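Local coordinates for protein 2-hydroxyisobutyryl-CoA synthetase (Aquincola tertiaricarbonis, PDB 6HE2) that belongs to the AMP-binding ANL superfamily as a CoA synthetase, with a large N-terminal portion followed by a smaller C-terminal domain, at residues A[49-54]-A[80-85]; A[412-417]-A[449-454]. All blocks are in the same frame, centred on the assembly; numbering follows the deposited sequence.

Interaction 1 (A[49-54]-A[80-85])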
ATOM      1  N   ALA A  49       9.466  -6.454 -33.907  1.00 36.26           N
ATOM      2  CA  ALA A  49       8.899  -5.293 -33.225  1.00 36.01           C
ATOM      3  C   ALA A  49       9.704  -4.969 -31.959  1.00 39.16           C
ATOM      4  O   ALA A  49       9.980  -3.800 -31.702  1.00 40.57           O
ATOM      5  CB  ALA A  49       7.438  -5.537 -32.883  1.00 36.39           C
ATOM      6  N   ILE A  50      10.111  -5.999 -31.199  1.00 34.06           N
ATOM      7  CA  ILE A  50      10.927  -5.840 -29.981  1.00 32.59           C
ATOM      8  C   ILE A  50      12.243  -5.125 -30.312  1.00 36.88           C
ATOM      9  O   ILE A  50      12.576  -4.150 -29.637  1.00 36.19           O
ATOM     10  CB  ILE A  50      11.121  -7.176 -29.194  1.00 34.56           C
ATOM     11  CG1 ILE A  50       9.804  -7.584 -28.485  1.00 33.53           C
ATOM     12  CG2 ILE A  50      12.252  -7.045 -28.160  1.00 34.50           C
ATOM     13  CD1 ILE A  50       9.687  -9.076 -28.148  1.00 36.36           C
ATOM     14  N   LEU A  51      12.945  -5.568 -31.382  1.00 34.59           N
ATOM     15  CA  LEU A  51      14.205  -4.962 -31.838  1.00 35.51           C
ATOM     16  C   LEU A  51      14.077  -3.449 -32.100  1.00 39.71           C
ATOM     17  O   LEU A  51      14.915  -2.680 -31.623  1.00 39.62           O
ATOM     18  CB  LEU A  51      14.785  -5.701 -33.050  1.00 36.32           C
ATOM     19  CG  LEU A  51      16.054  -5.119 -33.657  1.00 41.02           C
ATOM     20  CD1 LEU A  51      17.197  -5.125 -32.654  1.00 40.45           C
ATOM     21  CD2 LEU A  51      16.426  -5.857 -34.936  1.00 44.81           C
ATOM     22  N   GLY A  52      13.014  -3.052 -32.803  1.00 36.15           N
ATOM     23  CA  GLY A  52      12.689  -1.653 -33.069  1.00 35.06           C
ATOM     24  C   GLY A  52      12.471  -0.879 -31.782  1.00 37.25           C
ATOM     25  O   GLY A  52      12.937   0.256 -31.653  1.00 37.25           O
ATOM     26  N   ARG A  53      11.779  -1.501 -30.803  1.00 32.38           N
ATOM     27  CA  ARG A  53      11.535  -0.888 -29.486  1.00 30.80           C
ATOM     28  C   ARG A  53      12.842  -0.725 -28.688  1.00 33.62           C
ATOM     29  O   ARG A  53      13.051   0.327 -28.108  1.00 35.26           O
ATOM     30  CB  ARG A  53      10.496  -1.687 -28.670  1.00 28.54           C
ATOM     31  CG  ARG A  53      10.200  -1.084 -27.296  1.00 34.34           C
ATOM     32  CD  ARG A  53       9.709   0.355 -27.367  1.00 35.49           C
ATOM     33  NE  ARG A  53       8.539   0.478 -28.233  1.00 40.00           N
ATOM     34  CZ  ARG A  53       7.294   0.232 -27.849  1.00 45.30           C
ATOM     35  NH1 ARG A  53       6.296   0.361 -28.705  1.00 31.45           N
ATOM     36  NH2 ARG A  53       7.036  -0.127 -26.598  1.00 35.35           N
ATOM     37  N   LEU A  54      13.729  -1.728 -28.715  1.00 29.06           N
ATOM     38  CA  LEU A  54      15.032  -1.690 -28.041  1.00 29.00           C
ATOM     39  C   LEU A  54      15.888  -0.564 -28.579  1.00 33.36           C
ATOM     40  O   LEU A  54      16.621   0.045 -27.822  1.00 32.86           O
ATOM     41  CB  LEU A  54      15.785  -3.040 -28.163  1.00 28.75           C
ATOM     42  CG  LEU A  54      15.200  -4.229 -27.407  1.00 31.44           C
ATOM     43  CD1 LEU A  54      15.886  -5.521 -27.822  1.00 31.86           C
ATOM     44  CD2 LEU A  54      15.323  -4.046 -25.916  1.00 28.58           C
ATOM     45  N   SER A  80      23.556   3.475 -32.550  1.00 43.42           N
ATOM     46  CA  SER A  80      23.634   3.185 -33.986  1.00 43.76           C
ATOM     47  C   SER A  80      24.044   1.714 -34.284  1.00 48.06           C
ATOM     48  O   SER A  80      23.664   1.181 -35.333  1.00 47.79           O
ATOM     49  CB  SER A  80      24.567   4.167 -34.681  1.00 46.75           C
ATOM     50  OG  SER A  80      25.906   3.993 -34.254  1.00 56.63           O
ATOM     51  N   GLN A  81      24.760   1.062 -33.320  1.00 43.84           N
ATOM     52  CA  GLN A  81      25.266  -0.320 -33.406  1.00 43.25           C
ATOM     53  C   GLN A  81      24.210  -1.404 -33.175  1.00 46.48           C
ATOM     54  O   GLN A  81      24.433  -2.540 -33.569  1.00 46.76           O
ATOM     55  CB  GLN A  81      26.465  -0.535 -32.460  1.00 43.67           C
ATOM     56  CG  GLN A  81      27.697   0.235 -32.893  1.00 41.20           C
ATOM     57  CD  GLN A  81      28.863   0.063 -31.964  1.00 58.91           C
ATOM     58  OE1 GLN A  81      28.798   0.351 -30.771  1.00 52.79           O
ATOM     59  NE2 GLN A  81      29.984  -0.361 -32.512  1.00 55.48           N
ATOM     60  N   LEU A  82      23.080  -1.076 -32.530  1.00 42.28           N
ATOM     61  CA  LEU A  82      22.011  -2.048 -32.279  1.00 41.53           C
ATOM     62  C   LEU A  82      21.212  -2.281 -33.572  1.00 46.97           C
ATOM     63  O   LEU A  82      20.352  -1.467 -33.938  1.00 47.16           O
ATOM     64  CB  LEU A  82      21.125  -1.581 -31.099  1.00 40.38           C
ATOM     65  CG  LEU A  82      19.851  -2.374 -30.768  1.00 42.97           C
ATOM     66  CD1 LEU A  82      20.137  -3.851 -30.599  1.00 42.31           C
ATOM     67  CD2 LEU A  82      19.184  -1.812 -29.528  1.00 42.63           C
ATOM     68  N   LYS A  83      21.553  -3.365 -34.296  1.00 43.40           N
ATOM     69  CA  LYS A  83      20.928  -3.700 -35.575  1.00 43.82           C
ATOM     70  C   LYS A  83      20.293  -5.110 -35.601  1.00 46.93           C
ATOM     71  O   LYS A  83      19.699  -5.497 -36.601  1.00 47.52           O
ATOM     72  CB  LYS A  83      21.930  -3.499 -36.733  1.00 47.81           C
ATOM     73  CG  LYS A  83      22.278  -2.030 -36.979  1.00 58.08           C
ATOM     74  CD  LYS A  83      23.566  -1.864 -37.768  1.00 68.85           C
ATOM     75  CE  LYS A  83      23.336  -1.275 -39.142  1.00 85.90           C
ATOM     76  NZ  LYS A  83      23.007   0.179 -39.093  1.00 95.00           N
ATOM     77  N   SER A  84      20.425  -5.865 -34.499  1.00 42.68           N
ATOM     78  CA  SER A  84      19.871  -7.212 -34.317  1.00 41.40           C
ATOM     79  C   SER A  84      19.862  -7.543 -32.832  1.00 42.73           C
ATOM     80  O   SER A  84      20.578  -6.895 -32.071  1.00 41.04           O
ATOM     81  CB  SER A  84      20.694  -8.249 -35.080  1.00 43.61           C
ATOM     82  OG  SER A  84      21.943  -8.495 -34.463  1.00 46.96           O
ATOM     83  N   LEU A  85      19.096  -8.579 -32.429  1.00 38.33           N
ATOM     84  CA  LEU A  85      19.030  -9.078 -31.050  1.00 36.12           C
ATOM     85  C   LEU A  85      20.368  -9.722 -30.645  1.00 41.30           C
ATOM     86  O   LEU A  85      20.642  -9.895 -29.451  1.00 41.55           O
ATOM     87  CB  LEU A  85      17.878 -10.091 -30.886  1.00 35.61           C
ATOM     88  CG  LEU A  85      16.444  -9.530 -30.935  1.00 39.80           C
ATOM     89  CD1 LEU A  85      15.421 -10.649 -30.874  1.00 39.80           C
ATOM     90  CD2 LEU A  85      16.172  -8.554 -29.791  1.00 39.24           C
TER
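Leu51 lays its branched end over the flat faces of two successive peptides of the 80-85 loop, and these peptides, not rings, are the planar groups of the contact. CD1 stands almost perpendicularly above the carbonyl carbon of the Ser84-Leu85 peptide, 3.6 Å from Ser84 C, while CD2 covers a face of the preceding peptide, 3.7 Å from Lys83 O. In return, Leu82 CD2 lies over the plane of the last carbonyl of 49-54, at 3.6 Å from both Leu54 C and Leu54 O. At the oxygen end of another loop peptide, Gln55 NE2 hydrogen-bonds Leu82 O, just beyond the helical segment.

Around these faces the branched ends interlock. With CG trans to its backbone N (chi1 177°), Leu51 reaches across to the loop although its CB starts off to one side; CD1 also meets Leu82 CD1 at 3.8 Å. The second methyl of Leu82, CD2, lies 3.9 Å from Leu54 CB, so this residue bridges two leucines one helical turn apart. Leu54 in turn crosses Leu85 at about a right angle, the branches touching at CD1 of Leu54 and CD2 of Leu85, 3.6 Å apart. Tyr305 of strand 304-310 packs on both of these side chains, and Phe88 covers Leu54 and Leu82.

The contact thus seats the turn before helix 85-91 against helix 43-64. Ser84 is the N-cap of helix 85-91: its CB points away from helix 43-64 and its OG accepts a hydrogen bond from Asp87 N. Chemically, then, the work is divided: between the segments lies a van der Waals joint of four leucines and the peptide faces they cover, without a hydrogen bond or ion pair of its own, while Leu82 O is bonded by Gln55, Ser84 OG by Asp87 N, and Lys83 N by Asp87 OD2.

Interaction 2 (A[412-417]-A[449-454]); sequences ELLLRV and RAKVEL
Strands 412-417 and 451-454 run parallel in adjacent places of a mixed sheet, their short axes 4.7 Å apart at closest approach and inclined by 25°. Helix 428-446 lies on the chain between them, making the unit a beta-alpha-beta crossover of the C-terminal domain. The alternation of bonds shows the parallel register: Leu413 O receives Lys451 N, Leu415 gives its N to Lys451 O and its O to Glu453 N (2.9 Å), and Val417 N reaches Glu453 O.

On one face, apolar groups mesh. Val417 CG2 meets Val452 CG1 at 4.0 Å, and Leu415 CB lies 4.1 Å from Val452 CG2. Helix 428-446 covers this face through Val442 on Leu415 and Ser439 on Val452, and helix 383-390 adds Ile386 on Leu415 and Leu390 on Val417.

The other face carries a salt-bridge network with Glu453 at its centre. Lys451, bent at its last torsion (chi4 -72°), turns NZ back to Glu453 OE2 in a weak bond along its own strand. Across the strands, Leu414 runs obliquely past Glu453 and fits its methyls between the charged chains: CD1 is 3.8 Å from Lys451 CD and 3.5 Å from Glu453 OE2, so apolar methyls flank the ion pairs. Its CD2 lies against one face of the Arg416 guanidinium, toward the rim. Arg416 and Glu453 extend side by side, their guanidinium and carboxylate planes 49° apart; Arg416 NE approaches Glu453 OE1 from the syn side but tilted well out of the carboxylate plane, at 2.9 Å, and NH2 adds a weak bond to that same oxygen at 3.4 Å.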
ATOM      1  N   GLU A 412      38.101 -32.733 -12.333  1.00 69.70           N
ATOM      2  CA  GLU A 412      37.516 -33.647 -11.327  1.00 67.21           C
ATOM      3  C   GLU A 412      36.579 -32.980 -10.308  1.00 65.94           C
ATOM      4  O   GLU A 412      36.970 -32.024  -9.633  1.00 65.28           O
ATOM      5  CB  GLU A 412      38.604 -34.450 -10.597  1.00 70.04           C
ATOM      6  CG  GLU A 412      39.168 -35.613 -11.400  1.00 84.28           C
ATOM      7  CD  GLU A 412      40.464 -36.176 -10.847  1.00108.40           C
ATOM      8  OE1 GLU A 412      41.535 -35.864 -11.417  1.00105.90           O
ATOM      9  OE2 GLU A 412      40.414 -36.917  -9.838  1.00100.95           O
ATOM     10  N   LEU A 413      35.349 -33.516 -10.178  1.00 58.71           N
ATOM     11  CA  LEU A 413      34.336 -32.987  -9.260  1.00 55.07           C
ATOM     12  C   LEU A 413      33.967 -33.966  -8.133  1.00 54.36           C
ATOM     13  O   LEU A 413      33.319 -34.983  -8.379  1.00 54.30           O
ATOM     14  CB  LEU A 413      33.089 -32.511 -10.040  1.00 54.47           C
ATOM     15  CG  LEU A 413      31.989 -31.807  -9.239  1.00 57.78           C
ATOM     16  CD1 LEU A 413      32.529 -30.600  -8.494  1.00 58.14           C
ATOM     17  CD2 LEU A 413      30.850 -31.390 -10.134  1.00 59.17           C
ATOM     18  N   LEU A 414      34.383 -33.641  -6.897  1.00 47.15           N
ATOM     19  CA  LEU A 414      34.123 -34.446  -5.703  1.00 44.48           C
ATOM     20  C   LEU A 414      33.084 -33.791  -4.775  1.00 43.12           C
ATOM     21  O   LEU A 414      33.163 -32.600  -4.480  1.00 40.98           O
ATOM     22  CB  LEU A 414      35.440 -34.732  -4.938  1.00 45.46           C
ATOM     23  CG  LEU A 414      35.338 -35.493  -3.589  1.00 49.82           C
ATOM     24  CD1 LEU A 414      34.932 -36.947  -3.785  1.00 49.86           C
ATOM     25  CD2 LEU A 414      36.637 -35.401  -2.804  1.00 53.65           C
ATOM     26  N   LEU A 415      32.155 -34.599  -4.275  1.00 38.71           N
ATOM     27  CA  LEU A 415      31.114 -34.166  -3.360  1.00 37.82           C
ATOM     28  C   LEU A 415      31.254 -34.901  -2.038  1.00 41.02           C
ATOM     29  O   LEU A 415      31.208 -36.139  -2.021  1.00 40.77           O
ATOM     30  CB  LEU A 415      29.748 -34.446  -3.993  1.00 38.23           C
ATOM     31  CG  LEU A 415      28.796 -33.278  -4.101  1.00 44.46           C
ATOM     32  CD1 LEU A 415      29.332 -32.186  -5.063  1.00 45.45           C
ATOM     33  CD2 LEU A 415      27.441 -33.754  -4.551  1.00 45.90           C
ATOM     34  N   ARG A 416      31.475 -34.140  -0.935  1.00 36.17           N
ATOM     35  CA  ARG A 416      31.602 -34.685   0.429  1.00 35.04           C
ATOM     36  C   ARG A 416      30.270 -34.441   1.098  1.00 35.95           C
ATOM     37  O   ARG A 416      29.909 -33.301   1.306  1.00 36.21           O
ATOM     38  CB  ARG A 416      32.773 -34.040   1.190  1.00 34.63           C
ATOM     39  CG  ARG A 416      34.141 -34.469   0.643  1.00 46.48           C
ATOM     40  CD  ARG A 416      35.241 -34.448   1.687  1.00 61.39           C
ATOM     41  NE  ARG A 416      36.393 -35.235   1.242  1.00 81.54           N
ATOM     42  CZ  ARG A 416      37.539 -34.723   0.795  1.00100.97           C
ATOM     43  NH1 ARG A 416      37.723 -33.405   0.769  1.00 84.54           N
ATOM     44  NH2 ARG A 416      38.518 -35.523   0.392  1.00 90.88           N
ATOM     45  N   VAL A 417      29.490 -35.497   1.329  1.00 31.25           N
ATOM     46  CA  VAL A 417      28.113 -35.396   1.801  1.00 29.85           C
ATOM     47  C   VAL A 417      27.878 -36.019   3.168  1.00 34.10           C
ATOM     48  O   VAL A 417      28.273 -37.154   3.419  1.00 32.16           O
ATOM     49  CB  VAL A 417      27.120 -35.985   0.741  1.00 32.79           C
ATOM     50  CG1 VAL A 417      25.660 -35.735   1.118  1.00 32.39           C
ATOM     51  CG2 VAL A 417      27.400 -35.458  -0.673  1.00 32.37           C
ATOM     52  N   ARG A 449      29.273 -36.009 -14.506  1.00 59.38           N
ATOM     53  CA  ARG A 449      29.686 -36.989 -13.497  1.00 58.68           C
ATOM     54  C   ARG A 449      30.403 -36.353 -12.312  1.00 60.06           C
ATOM     55  O   ARG A 449      31.304 -35.530 -12.495  1.00 60.55           O
ATOM     56  CB  ARG A 449      30.552 -38.101 -14.114  1.00 60.84           C
ATOM     57  CG  ARG A 449      30.568 -39.406 -13.303  1.00 66.08           C
ATOM     58  CD  ARG A 449      31.037 -40.620 -14.111  1.00 71.32           C
ATOM     59  NE  ARG A 449      30.213 -40.897 -15.297  1.00 69.40           N
ATOM     60  CZ  ARG A 449      29.055 -41.558 -15.281  1.00 74.63           C
ATOM     61  NH1 ARG A 449      28.553 -42.008 -14.134  1.00 56.89           N
ATOM     62  NH2 ARG A 449      28.379 -41.755 -16.408  1.00 49.73           N
ATOM     63  N   ALA A 450      29.994 -36.756 -11.101  1.00 53.05           N
ATOM     64  CA  ALA A 450      30.574 -36.335  -9.831  1.00 50.23           C
ATOM     65  C   ALA A 450      30.888 -37.547  -8.961  1.00 53.30           C
ATOM     66  O   ALA A 450      30.091 -38.490  -8.888  1.00 54.13           O
ATOM     67  CB  ALA A 450      29.621 -35.410  -9.092  1.00 48.70           C
ATOM     68  N   LYS A 451      32.049 -37.507  -8.292  1.00 47.70           N
ATOM     69  CA  LYS A 451      32.488 -38.510  -7.331  1.00 46.75           C
ATOM     70  C   LYS A 451      31.785 -38.156  -6.000  1.00 47.92           C
ATOM     71  O   LYS A 451      31.759 -36.986  -5.602  1.00 46.78           O
ATOM     72  CB  LYS A 451      34.021 -38.441  -7.176  1.00 50.49           C
ATOM     73  CG  LYS A 451      34.646 -39.662  -6.493  1.00 66.77           C
ATOM     74  CD  LYS A 451      36.153 -39.493  -6.259  1.00 75.76           C
ATOM     75  CE  LYS A 451      36.773 -40.628  -5.464  1.00 86.19           C
ATOM     76  NZ  LYS A 451      36.383 -40.613  -4.025  1.00 88.11           N
ATOM     77  N   VAL A 452      31.149 -39.139  -5.352  1.00 42.75           N
ATOM     78  CA  VAL A 452      30.475 -38.888  -4.081  1.00 39.34           C
ATOM     79  C   VAL A 452      31.140 -39.702  -2.955  1.00 42.34           C
ATOM     80  O   VAL A 452      31.332 -40.915  -3.069  1.00 42.58           O
ATOM     81  CB  VAL A 452      28.932 -39.033  -4.121  1.00 41.26           C
ATOM     82  CG1 VAL A 452      28.318 -38.715  -2.753  1.00 39.50           C
ATOM     83  CG2 VAL A 452      28.327 -38.126  -5.187  1.00 40.56           C
ATOM     84  N   GLU A 453      31.500 -38.993  -1.890  1.00 37.22           N
ATOM     85  CA  GLU A 453      32.145 -39.482  -0.682  1.00 38.02           C
ATOM     86  C   GLU A 453      31.274 -39.078   0.516  1.00 39.07           C
ATOM     87  O   GLU A 453      30.790 -37.947   0.574  1.00 35.58           O
ATOM     88  CB  GLU A 453      33.483 -38.743  -0.529  1.00 40.10           C
ATOM     89  CG  GLU A 453      34.721 -39.605  -0.557  1.00 49.49           C
ATOM     90  CD  GLU A 453      35.968 -38.748  -0.521  1.00 68.10           C
ATOM     91  OE1 GLU A 453      36.129 -37.967   0.448  1.00 47.10           O
ATOM     92  OE2 GLU A 453      36.763 -38.823  -1.486  1.00 65.08           O
ATOM     93  N   LEU A 454      31.105 -39.978   1.481  1.00 36.17           N
ATOM     94  CA  LEU A 454      30.365 -39.641   2.693  1.00 35.09           C
ATOM     95  C   LEU A 454      31.340 -39.197   3.767  1.00 38.66           C
ATOM     96  O   LEU A 454      32.490 -39.653   3.794  1.00 39.47           O
ATOM     97  CB  LEU A 454      29.548 -40.832   3.224  1.00 35.80           C
ATOM     98  CG  LEU A 454      28.447 -41.391   2.324  1.00 39.87           C
ATOM     99  CD1 LEU A 454      27.683 -42.452   3.057  1.00 40.12           C
ATOM    100  CD2 LEU A 454      27.499 -40.269   1.800  1.00 37.15           C
TER

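How the interactions relate
Interactions 1 and 2 share no secondary-structure element and follow one another along the chain; their centres lie 45 Å apart, with about 31 Å between nearest atoms. Both are partly buried and away from the centre of the chain, but they solve different problems. Interaction 1 joins a helix to the loop leading into another helix, purely through apolar side chains and peptide faces, burying 287 Å². Interaction 2 joins neighbouring strands, burying 513 Å², and depends on backbone hydrogen bonds; its two sheet faces differ, one apolar beneath helices, the other charged and more exposed. Only interaction 2 lies in the C-terminal domain.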